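Local coordinates for regulatory Subunit of Protein Kinase A (cAMP-dependent) from Euglena gracilis (Euglena gracilis, PDB 6RSX) that binds cyclic AMP through two cyclic nucleotide-binding domains and, as a regulatory subunit of protein kinase A, probably controls a catalytic subunit, at residues A[88-94]-A[125-131]. Numbering follows the deposited sequence.
Sequences TCNILIQ and AASVQAV. With CMP (adenosine-3',5'-cyclic-monophosphate), chain B.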
ATOM      1  N   THR A  88      -1.852 -16.542   9.902  1.00 28.84           N
ATOM      2  CA  THR A  88      -0.998 -16.123   8.801  1.00 30.09           C
ATOM      3  C   THR A  88      -1.131 -17.145   7.664  1.00 29.77           C
ATOM      4  O   THR A  88      -1.485 -18.304   7.886  1.00 31.60           O
ATOM      5  CB  THR A  88       0.452 -15.981   9.196  1.00 32.97           C
ATOM      6  OG1 THR A  88       0.980 -17.278   9.549  1.00 33.05           O
ATOM      7  CG2 THR A  88       0.574 -14.927  10.392  1.00 30.42           C
ATOM      8  N   CYS A  89      -0.806 -16.700   6.458  1.00 32.17           N
ATOM      9  CA  CYS A  89      -0.897 -17.502   5.238  1.00 30.78           C
ATOM     10  C   CYS A  89       0.385 -17.354   4.443  1.00 30.08           C
ATOM     11  O   CYS A  89       0.981 -16.269   4.415  1.00 31.37           O
ATOM     12  CB  CYS A  89      -2.091 -17.064   4.314  1.00 31.87           C
ATOM     13  SG  CYS A  89      -3.713 -17.387   5.004  1.00 34.67           S
ATOM     14  N   ASN A  90       0.814 -18.428   3.789  1.00 27.94           N
ATOM     15  CA  ASN A  90       1.949 -18.364   2.878  1.00 29.28           C
ATOM     16  C   ASN A  90       1.456 -18.191   1.450  1.00 31.67           C
ATOM     17  O   ASN A  90       0.538 -18.895   1.020  1.00 31.75           O
ATOM     18  CB  ASN A  90       2.811 -19.623   2.962  1.00 34.12           C
ATOM     19  CG  ASN A  90       3.686 -19.625   4.252  1.00 40.35           C
ATOM     20  OD1 ASN A  90       3.862 -18.589   4.875  1.00 39.74           O
ATOM     21  ND2 ASN A  90       4.170 -20.783   4.648  1.00 43.78           N
ATOM     22  N   ILE A  91       2.100 -17.285   0.730  1.00 29.74           N
ATOM     23  CA  ILE A  91       1.903 -17.107  -0.708  1.00 30.00           C
ATOM     24  C   ILE A  91       2.949 -17.968  -1.402  1.00 34.78           C
ATOM     25  O   ILE A  91       4.160 -17.777  -1.202  1.00 33.27           O
ATOM     26  CB  ILE A  91       2.061 -15.637  -1.118  1.00 32.13           C
ATOM     27  CG1 ILE A  91       1.123 -14.731  -0.323  1.00 31.02           C
ATOM     28  CG2 ILE A  91       1.890 -15.492  -2.641  1.00 33.50           C
ATOM     29  CD1 ILE A  91      -0.387 -15.120  -0.385  1.00 32.52           C
ATOM     30  N   LEU A  92       2.489 -18.934  -2.193  1.00 29.35           N
ATOM     31  CA  LEU A  92       3.352 -19.887  -2.892  1.00 32.10           C
ATOM     32  C   LEU A  92       3.110 -19.775  -4.393  1.00 34.00           C
ATOM     33  O   LEU A  92       1.957 -19.747  -4.836  1.00 31.50           O
ATOM     34  CB  LEU A  92       3.066 -21.325  -2.431  1.00 37.76           C
ATOM     35  CG  LEU A  92       3.171 -21.527  -0.916  1.00 41.02           C
ATOM     36  CD1 LEU A  92       2.287 -22.613  -0.425  1.00 48.96           C
ATOM     37  CD2 LEU A  92       4.602 -21.879  -0.656  1.00 38.69           C
ATOM     38  N   ILE A  93       4.178 -19.715  -5.182  1.00 33.01           N
ATOM     39  CA  ILE A  93       4.025 -19.576  -6.625  1.00 32.08           C
ATOM     40  C   ILE A  93       4.891 -20.611  -7.338  1.00 33.28           C
ATOM     41  O   ILE A  93       6.101 -20.691  -7.110  1.00 33.38           O
ATOM     42  CB  ILE A  93       4.350 -18.155  -7.110  1.00 33.95           C
ATOM     43  CG1 ILE A  93       3.428 -17.144  -6.404  1.00 33.41           C
ATOM     44  CG2 ILE A  93       4.223 -18.071  -8.677  1.00 32.89           C
ATOM     45  CD1 ILE A  93       3.780 -15.658  -6.718  1.00 38.14           C
ATOM     46  N   GLN A  94       4.258 -21.399  -8.209  1.00 30.69           N
ATOM     47  CA  GLN A  94       4.981 -22.329  -9.071  1.00 28.00           C
ATOM     48  C   GLN A  94       5.362 -21.632 -10.362  1.00 29.58           C
ATOM     49  O   GLN A  94       4.595 -20.812 -10.887  1.00 31.43           O
ATOM     50  CB  GLN A  94       4.064 -23.524  -9.449  1.00 33.79           C
ATOM     51  CG  GLN A  94       3.543 -24.300  -8.261  1.00 34.25           C
ATOM     52  CD  GLN A  94       2.292 -25.017  -8.637  1.00 34.02           C
ATOM     53  OE1 GLN A  94       1.199 -24.616  -8.230  1.00 31.82           O
ATOM     54  NE2 GLN A  94       2.430 -26.079  -9.431  1.00 35.91           N
ATOM     55  N   ALA A 125      -3.017 -16.548  -9.513  1.00 28.36           N
ATOM     56  CA  ALA A 125      -1.575 -16.419  -9.746  1.00 29.24           C
ATOM     57  C   ALA A 125      -0.691 -17.067  -8.660  1.00 27.10           C
ATOM     58  O   ALA A 125       0.529 -17.158  -8.828  1.00 30.75           O
ATOM     59  CB  ALA A 125      -1.201 -14.921  -9.883  1.00 33.97           C
ATOM     60  N   ALA A 126      -1.277 -17.499  -7.551  1.00 30.38           N
ATOM     61  CA  ALA A 126      -0.518 -18.062  -6.453  1.00 30.89           C
ATOM     62  C   ALA A 126      -1.443 -18.980  -5.687  1.00 30.42           C
ATOM     63  O   ALA A 126      -2.669 -18.805  -5.708  1.00 29.47           O
ATOM     64  CB  ALA A 126       0.013 -16.928  -5.553  1.00 29.36           C
ATOM     65  N   SER A 127      -0.842 -19.937  -4.985  1.00 28.97           N
ATOM     66  CA  SER A 127      -1.551 -20.645  -3.939  1.00 26.62           C
ATOM     67  C   SER A 127      -1.445 -19.859  -2.631  1.00 29.11           C
ATOM     68  O   SER A 127      -0.430 -19.192  -2.366  1.00 29.44           O
ATOM     69  CB  SER A 127      -0.951 -22.037  -3.748  1.00 30.45           C
ATOM     70  OG  SER A 127      -1.061 -22.841  -4.954  1.00 31.67           O
ATOM     71  N   VAL A 128      -2.457 -19.988  -1.785  1.00 30.69           N
ATOM     72  CA  VAL A 128      -2.434 -19.339  -0.461  1.00 30.52           C
ATOM     73  C   VAL A 128      -2.737 -20.407   0.575  1.00 31.40           C
ATOM     74  O   VAL A 128      -3.843 -20.977   0.582  1.00 33.38           O
ATOM     75  CB  VAL A 128      -3.449 -18.192  -0.366  1.00 30.63           C
ATOM     76  CG1 VAL A 128      -3.334 -17.470   1.005  1.00 31.54           C
ATOM     77  CG2 VAL A 128      -3.247 -17.215  -1.507  1.00 30.64           C
ATOM     78  N   GLN A 129      -1.761 -20.691   1.444  1.00 28.85           N
ATOM     79  CA  GLN A 129      -1.869 -21.812   2.376  1.00 30.54           C
ATOM     80  C   GLN A 129      -1.906 -21.308   3.810  1.00 31.15           C
ATOM     81  O   GLN A 129      -1.051 -20.506   4.198  1.00 31.31           O
ATOM     82  CB  GLN A 129      -0.685 -22.764   2.193  1.00 32.73           C
ATOM     83  CG  GLN A 129      -0.754 -23.951   3.118  1.00 37.29           C
ATOM     84  CD  GLN A 129       0.327 -24.980   2.808  1.00 42.16           C
ATOM     85  OE1 GLN A 129       1.395 -24.630   2.335  1.00 46.75           O
ATOM     86  NE2 GLN A 129       0.029 -26.257   3.041  1.00 43.54           N
ATOM     87  N   ALA A 130      -2.868 -21.780   4.598  1.00 31.47           N
ATOM     88  CA  ALA A 130      -2.907 -21.398   6.005  1.00 31.71           C
ATOM     89  C   ALA A 130      -1.669 -21.956   6.699  1.00 30.49           C
ATOM     90  O   ALA A 130      -1.346 -23.139   6.558  1.00 34.43           O
ATOM     91  CB  ALA A 130      -4.163 -21.931   6.675  1.00 32.71           C
ATOM     92  N   VAL A 131      -0.990 -21.114   7.476  1.00 30.25           N
ATOM     93  CA  VAL A 131       0.152 -21.581   8.266  1.00 33.77           C
ATOM     94  C   VAL A 131      -0.373 -22.019   9.625  1.00 34.74           C
ATOM     95  O   VAL A 131      -0.174 -23.160  10.042  1.00 38.33           O
ATOM     96  CB  VAL A 131       1.213 -20.489   8.397  1.00 33.83           C
ATOM     97  CG1 VAL A 131       2.352 -20.936   9.366  1.00 33.78           C
ATOM     98  CG2 VAL A 131       1.794 -20.151   7.054  1.00 32.74           C
TER
HETATM   99  P   CMP B 501      -5.229 -14.040  -7.398  1.00 30.07           P
HETATM  100  O1P CMP B 501      -6.773 -13.897  -7.620  1.00 30.96           O
HETATM  101  O2P CMP B 501      -4.271 -14.268  -8.491  1.00 26.91           O
HETATM  102  O5' CMP B 501      -4.973 -15.293  -6.423  1.00 28.73           O
HETATM  103  C5' CMP B 501      -3.752 -15.422  -5.697  1.00 31.06           C
HETATM  104  C4' CMP B 501      -3.524 -14.116  -4.994  1.00 29.54           C
HETATM  105  O4' CMP B 501      -2.280 -14.026  -4.287  1.00 30.66           O
HETATM  106  C3' CMP B 501      -3.448 -12.937  -5.930  1.00 30.37           C
HETATM  107  O3' CMP B 501      -4.692 -12.666  -6.534  1.00 29.99           O
HETATM  108  C2' CMP B 501      -2.907 -11.828  -5.022  1.00 30.34           C
HETATM  109  O2' CMP B 501      -3.993 -11.249  -4.318  1.00 31.14           O
HETATM  110  C1' CMP B 501      -2.027 -12.646  -4.034  1.00 31.51           C
HETATM  111  N9  CMP B 501      -0.593 -12.430  -4.183  1.00 31.24           N
HETATM  112  C8  CMP B 501       0.276 -12.154  -3.150  1.00 32.51           C
HETATM  113  N7  CMP B 501       1.498 -12.080  -3.644  1.00 32.42           N
HETATM  114  C5  CMP B 501       1.397 -12.262  -4.968  1.00 34.07           C
HETATM  115  C6  CMP B 501       2.391 -12.239  -5.908  1.00 36.45           C
HETATM  116  N6  CMP B 501       3.813 -12.026  -5.791  1.00 39.36           N
HETATM  117  N1  CMP B 501       2.125 -12.408  -7.184  1.00 34.87           N
HETATM  118  C2  CMP B 501       0.827 -12.657  -7.538  1.00 34.70           C
HETATM  119  N3  CMP B 501      -0.192 -12.671  -6.616  1.00 31.25           N
HETATM  120  C4  CMP B 501       0.117 -12.485  -5.314  1.00 32.91           C
HETATM  121  O   HOH W   1       3.370 -23.246   3.360  1.00 52.44           O
HETATM  122  O   HOH W   2       1.266 -22.750  -6.218  1.00 34.18           O
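Ile91 and Val128 stand side by side on one face of an antiparallel pair of strands, pointing the same way, and the tip of the isoleucine, CD1, rests against Val128 CG2 at 3.7 Å. With CG1 beside the backbone N (chi1 -55°), Ile91 sends that arm along the valine and leaves CG2 for the ligand, 3.6 Å from N7 of the cyclic AMP adenine. Cut back to an alanine, this position would probably lose the CG2 contact with the imidazole part of the base and open a gap beside Val128. Further along, Ile93 uses one arm for both: CG1 meets Ala126 CB at 3.5 Å and CD1, beyond it, reaches the pyrimidine part of the base near N1. The small methyl of Ala126 suits a site between two isoleucines.

Strands 89-93 and 127-130 are the central pair of one four-stranded sheet of the cupin-like beta barrel of a cyclic nucleotide-binding domain, flanked by strands 102-107 and 70-72. Just before the second strand, Ala125 N gives O2P of the phosphate a nearly straight hydrogen bond (2.8 Å, 167°).

The other face is more polar. Water 1 accepts from Asn90 ND2 and donates to Gln129 OE1 (2.6 Å), while Thr106 bonds Asn90 OD1 and Gly68 O takes the glutamine amide. Gln129 reaches this water because its CG lies anti to the backbone N (chi1 -179°) and its chain stays extended; Leu92 CD1 approaches the same OE1. Just past the strand, Val131 lays CG2 against the Asn90 amide, 3.4 Å from CG.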